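Local coordinates for hypothetical 33.3 KDA protein IN ade3-ser2 intergenic region (Saccharomyces cerevisiae, PDB 1ODF) that is probably an ATP-dependent kinase of still unknown substrate specificity, closely resembling bacterial pantothenate kinase in its structure, at residues Glu109-Ile114 with Ser193-Arg198; Tyr19-Phe24 with Glu57-Glu62. All coordinates share one frame; numbering follows the deposited sequence. Where two conformers were deposited one is given.

Contact 1: residues Glu109-Ile114 with Ser193-Arg198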
# COMPACT_ATOMS: atom_id res chain seq x y z
N GLU A 109 1.69 -11.86 12.79
CA GLU A 109 0.79 -12.21 13.89
C GLU A 109 -0.65 -11.82 13.60
O GLU A 109 -1.56 -12.63 13.80
CB GLU A 109 1.26 -11.55 15.18
CG GLU A 109 2.63 -12.00 15.63
CD GLU A 109 3.26 -11.07 16.66
OE1 GLU A 109 4.45 -11.27 16.98
OE2 GLU A 109 2.57 -10.14 17.15
N VAL A 110 -0.85 -10.59 13.15
CA VAL A 110 -2.19 -10.10 12.84
C VAL A 110 -2.87 -11.01 11.80
O VAL A 110 -4.03 -11.41 11.97
CB VAL A 110 -2.12 -8.64 12.34
CG1 VAL A 110 -3.43 -8.23 11.68
CG2 VAL A 110 -1.82 -7.71 13.52
N LEU A 111 -2.15 -11.33 10.74
CA LEU A 111 -2.68 -12.20 9.70
C LEU A 111 -3.06 -13.54 10.32
O LEU A 111 -4.13 -14.09 10.04
CB LEU A 111 -1.65 -12.41 8.59
CG LEU A 111 -1.78 -11.60 7.29
CD1 LEU A 111 -2.88 -10.57 7.40
CD2 LEU A 111 -0.45 -10.93 6.98
N ASN A 112 -2.16 -14.06 11.15
CA ASN A 112 -2.38 -15.34 11.83
C ASN A 112 -3.69 -15.31 12.60
O ASN A 112 -4.52 -16.20 12.46
CB ASN A 112 -1.25 -15.65 12.82
CG ASN A 112 0.04 -16.03 12.14
OD1 ASN A 112 0.03 -16.65 11.07
ND2 ASN A 112 1.17 -15.67 12.75
N THR A 113 -3.84 -14.28 13.42
CA THR A 113 -5.04 -14.11 14.22
C THR A 113 -6.29 -14.02 13.34
O THR A 113 -7.31 -14.65 13.64
CB THR A 113 -4.94 -12.84 15.10
OG1 THR A 113 -3.82 -12.96 15.99
CG2 THR A 113 -6.21 -12.64 15.90
N ILE A 114 -6.20 -13.26 12.26
CA ILE A 114 -7.33 -13.11 11.36
C ILE A 114 -7.75 -14.44 10.73
O ILE A 114 -8.93 -14.77 10.72
CB ILE A 114 -7.02 -12.08 10.26
CG1 ILE A 114 -6.97 -10.69 10.90
CG2 ILE A 114 -8.07 -12.13 9.16
CD1 ILE A 114 -6.71 -9.60 9.93
N SER A 193 5.26 -9.66 -0.07
CA SER A 193 4.72 -10.47 -1.15
C SER A 193 4.35 -11.88 -0.68
O SER A 193 3.25 -12.36 -0.93
CB SER A 193 5.74 -10.56 -2.29
OG SER A 193 6.98 -11.06 -1.81
N ASP A 194 5.28 -12.52 0.01
CA ASP A 194 5.09 -13.87 0.52
C ASP A 194 3.91 -13.97 1.48
O ASP A 194 3.14 -14.93 1.46
CB ASP A 194 6.36 -14.34 1.24
CG ASP A 194 6.31 -15.81 1.63
OD1 ASP A 194 6.32 -16.65 0.70
OD2 ASP A 194 6.26 -16.11 2.84
N LEU A 195 3.80 -12.96 2.33
CA LEU A 195 2.75 -12.88 3.33
C LEU A 195 1.39 -12.44 2.79
O LEU A 195 0.34 -12.82 3.33
CB LEU A 195 3.22 -11.91 4.41
CG LEU A 195 2.52 -11.88 5.76
CD1 LEU A 195 2.48 -13.27 6.39
CD2 LEU A 195 3.28 -10.89 6.66
N LEU A 196 1.40 -11.66 1.70
CA LEU A 196 0.15 -11.12 1.16
C LEU A 196 -0.30 -11.50 -0.25
O LEU A 196 -0.98 -12.52 -0.43
CB LEU A 196 0.19 -9.59 1.28
CG LEU A 196 0.40 -9.07 2.71
CD1 LEU A 196 0.81 -7.60 2.71
CD2 LEU A 196 -0.87 -9.30 3.51
N TRP A 197 0.06 -10.70 -1.26
CA TRP A 197 -0.41 -10.96 -2.62
C TRP A 197 0.13 -12.20 -3.32
O TRP A 197 -0.34 -12.54 -4.41
CB TRP A 197 -0.22 -9.72 -3.50
CG TRP A 197 1.16 -9.15 -3.48
CD1 TRP A 197 2.20 -9.50 -4.30
CD2 TRP A 197 1.65 -8.15 -2.60
NE1 TRP A 197 3.31 -8.77 -3.97
CE2 TRP A 197 3.01 -7.93 -2.93
CE3 TRP A 197 1.09 -7.40 -1.56
CZ2 TRP A 197 3.81 -7.00 -2.26
CZ3 TRP A 197 1.89 -6.48 -0.88
CH2 TRP A 197 3.23 -6.29 -1.24
N ARG A 198 1.09 -12.89 -2.71
CA ARG A 198 1.63 -14.13 -3.28
C ARG A 198 1.28 -15.25 -2.30
O ARG A 198 1.67 -16.40 -2.50
CB ARG A 198 3.15 -14.04 -3.46
CG ARG A 198 3.59 -13.01 -4.48
CD ARG A 198 3.29 -13.46 -5.90
NE ARG A 198 4.32 -14.36 -6.41
CZ ARG A 198 4.09 -15.37 -7.24
NH1 ARG A 198 2.85 -15.62 -7.66
NH2 ARG A 198 5.10 -16.13 -7.65

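Contact 2: residues Tyr19-Phe24 with Glu57-Glu62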
# COMPACT_ATOMS: atom_id res chain seq x y z
N TYR A 19 -18.32 -7.49 -7.84
CA TYR A 19 -17.52 -8.59 -7.31
C TYR A 19 -17.68 -9.00 -5.86
O TYR A 19 -17.60 -10.19 -5.55
CB TYR A 19 -16.04 -8.36 -7.64
CG TYR A 19 -15.73 -8.59 -9.10
CD1 TYR A 19 -15.83 -7.55 -10.03
CD2 TYR A 19 -15.39 -9.86 -9.57
CE1 TYR A 19 -15.61 -7.78 -11.40
CE2 TYR A 19 -15.16 -10.10 -10.92
CZ TYR A 19 -15.27 -9.06 -11.83
OH TYR A 19 -15.03 -9.31 -13.16
N ILE A 20 -17.91 -8.04 -4.96
CA ILE A 20 -18.07 -8.39 -3.56
C ILE A 20 -19.30 -9.28 -3.35
O ILE A 20 -19.21 -10.32 -2.70
CB ILE A 20 -18.11 -7.13 -2.67
CG1 ILE A 20 -16.68 -6.56 -2.56
CG2 ILE A 20 -18.65 -7.48 -1.28
CD1 ILE A 20 -16.56 -5.25 -1.79
N PRO A 21 -20.45 -8.88 -3.92
CA PRO A 21 -21.65 -9.71 -3.76
C PRO A 21 -21.42 -11.12 -4.33
O PRO A 21 -21.89 -12.11 -3.78
CB PRO A 21 -22.71 -8.93 -4.53
CG PRO A 21 -22.27 -7.49 -4.31
CD PRO A 21 -20.79 -7.60 -4.56
N GLU A 22 -20.69 -11.18 -5.44
CA GLU A 22 -20.37 -12.46 -6.07
C GLU A 22 -19.47 -13.31 -5.16
O GLU A 22 -19.53 -14.54 -5.19
CB GLU A 22 -19.73 -12.24 -7.44
CG GLU A 22 -20.76 -11.97 -8.54
CD GLU A 22 -20.14 -11.64 -9.90
OE1 GLU A 22 -18.98 -12.04 -10.15
OE2 GLU A 22 -20.82 -10.98 -10.72
N TRP A 23 -18.63 -12.66 -4.37
CA TRP A 23 -17.78 -13.39 -3.45
C TRP A 23 -18.65 -13.95 -2.30
O TRP A 23 -18.48 -15.09 -1.89
CB TRP A 23 -16.70 -12.47 -2.88
CG TRP A 23 -16.10 -12.98 -1.59
CD1 TRP A 23 -16.36 -12.53 -0.32
CD2 TRP A 23 -15.13 -14.03 -1.45
NE1 TRP A 23 -15.60 -13.23 0.60
CE2 TRP A 23 -14.84 -14.15 -0.07
CE3 TRP A 23 -14.47 -14.87 -2.37
CZ2 TRP A 23 -13.92 -15.09 0.43
CZ3 TRP A 23 -13.56 -15.80 -1.88
CH2 TRP A 23 -13.29 -15.90 -0.49
N PHE A 24 -19.58 -13.14 -1.80
CA PHE A 24 -20.46 -13.57 -0.72
C PHE A 24 -21.40 -14.70 -1.17
O PHE A 24 -21.78 -15.56 -0.38
CB PHE A 24 -21.26 -12.38 -0.19
CG PHE A 24 -20.43 -11.43 0.65
CD1 PHE A 24 -20.69 -10.06 0.64
CD2 PHE A 24 -19.41 -11.91 1.46
CE1 PHE A 24 -19.92 -9.18 1.42
CE2 PHE A 24 -18.64 -11.04 2.25
CZ PHE A 24 -18.90 -9.67 2.23
N GLU A 57 -21.33 1.34 5.23
CA GLU A 57 -22.71 1.78 5.09
C GLU A 57 -23.57 0.71 4.43
O GLU A 57 -24.71 0.50 4.83
CB GLU A 57 -22.79 3.07 4.28
CG GLU A 57 -22.08 4.25 4.92
CD GLU A 57 -22.22 5.52 4.11
OE1 GLU A 57 -21.84 5.51 2.92
OE2 GLU A 57 -22.72 6.53 4.67
N LYS A 58 -23.02 0.04 3.43
CA LYS A 58 -23.77 -1.00 2.72
C LYS A 58 -24.03 -2.22 3.59
O LYS A 58 -25.18 -2.64 3.75
CB LYS A 58 -23.01 -1.43 1.46
CG LYS A 58 -22.91 -0.36 0.38
CD LYS A 58 -23.60 -0.81 -0.90
CE LYS A 58 -23.03 -2.14 -1.41
NZ LYS A 58 -23.82 -2.70 -2.54
N TYR A 59 -22.98 -2.79 4.16
CA TYR A 59 -23.11 -4.00 4.97
C TYR A 59 -23.20 -3.77 6.48
O TYR A 59 -23.60 -4.66 7.23
CB TYR A 59 -21.95 -4.94 4.65
CG TYR A 59 -21.91 -5.34 3.19
CD1 TYR A 59 -21.15 -4.63 2.26
CD2 TYR A 59 -22.70 -6.40 2.73
CE1 TYR A 59 -21.18 -4.96 0.90
CE2 TYR A 59 -22.74 -6.74 1.38
CZ TYR A 59 -21.98 -6.02 0.47
OH TYR A 59 -22.05 -6.37 -0.87
N GLY A 60 -22.84 -2.56 6.91
CA GLY A 60 -22.91 -2.22 8.31
C GLY A 60 -22.76 -3.37 9.29
O GLY A 60 -21.67 -3.91 9.47
N GLY A 61 -23.88 -3.76 9.90
CA GLY A 61 -23.86 -4.82 10.90
C GLY A 61 -23.91 -6.28 10.47
O GLY A 61 -23.87 -7.17 11.32
N GLU A 62 -23.99 -6.54 9.17
CA GLU A 62 -24.05 -7.92 8.70
C GLU A 62 -22.67 -8.49 8.35
O GLU A 62 -22.52 -9.69 8.12
CB GLU A 62 -24.98 -8.02 7.50
CG GLU A 62 -26.42 -7.64 7.79
CD GLU A 62 -27.03 -8.48 8.89
OE1 GLU A 62 -26.90 -9.73 8.82
OE2 GLU A 62 -27.65 -7.91 9.82

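Contact 1: residues Glu109-Ile114 with Ser193-Arg198
L111 and L195 meet with their side chains at a slant, and a single methyl, CD2 of L111, does all the touching from the 109-114 side. L111 CD2 lies 3.3 Å from L195 CG, a tight approach, with both L195 methyls also touching it. The CB of L195 points toward helix 104-114, and with CG anti to the backbone N (chi1 -165°) the branch lies against the L111 methyl. L111 CD2 also reaches CD2 of L196, 3.9 Å away, so that it is shared by two successive leucines. Both of these lie at the C-terminal end of helix 182-195: L195 is still helical, whereas L196 is the first residue to leave helical geometry. The contact thus joins the last turns of two helices of the kinase's P-loop-type alpha/beta domain, away from the predicted ATP-binding loop. L196 also packs on L158 of strand 155-160 in the main six-stranded sheet, and L195 rests on L107 and Q108, one turn earlier in helix 104-114. No hydrogen bond spans the two segments. Beyond the leucines, R198 N bonds to S193 O at 2.8 Å, and a glycerol, probably from the crystallisation liquor, lies close to the L195 side chain.

Contact 2: residues Tyr19-Phe24 with Glu57-Glu62
P21 and Y59 mark the closest backbone approach, with their CA atoms 10.5 Å apart, so the space between the segments is bridged by side chains. Segment 19-24 is the last part of helix 8-24, kinked at P21, whose ring nitrogen makes no bond to the preceding turn; segment 57-62 holds the last residues of helix 44-59 and the turn after it. G60 is the first residue to leave helical angles, with a positive phi of 27°, and a bond from E62 N to Y59 O, 2.7 Å long, closes the turn. Helix 44-59 follows the predicted P-loop, and the contact packs its far end against the N-terminal helix of the domain. F24 turns its edge to one face of Y59 in a T-shaped stack, the planes at 71° and the centroids 5.4 Å apart. F24 CE1 lies over the rim of that face, 3.7 Å from Y59 CE2. At the phenol end, Y59 OH is 3.6 Å from I20 CG2, the methyl branch that stands anti to its own backbone N. P21 CG touches the same oxygen, its side chain crossing that of Y59 at about a right angle. K63 makes a cation-pi contact with F24, while I20 and F24 both rest on I155.

From the N terminus, helix 8-24 leads into strand 32-37, the predicted P-loop and helix 44-59, whose end comes back to the first helix at contact 2, closing a loop with 32 residues between its segments. The chain then passes through strand 65-69 and helix 77-86 to helix 104-114, where contact 1 opens. It closes at the end of helix 182-195, after 78 intervening residues that include the small antiparallel sheet and strand 155-160. The two loops follow in series, neither nested nor crossed, and their centres lie about 22 Å apart. Strand 155-160 links them: I155 lies against contact 2 and L158 against contact 1.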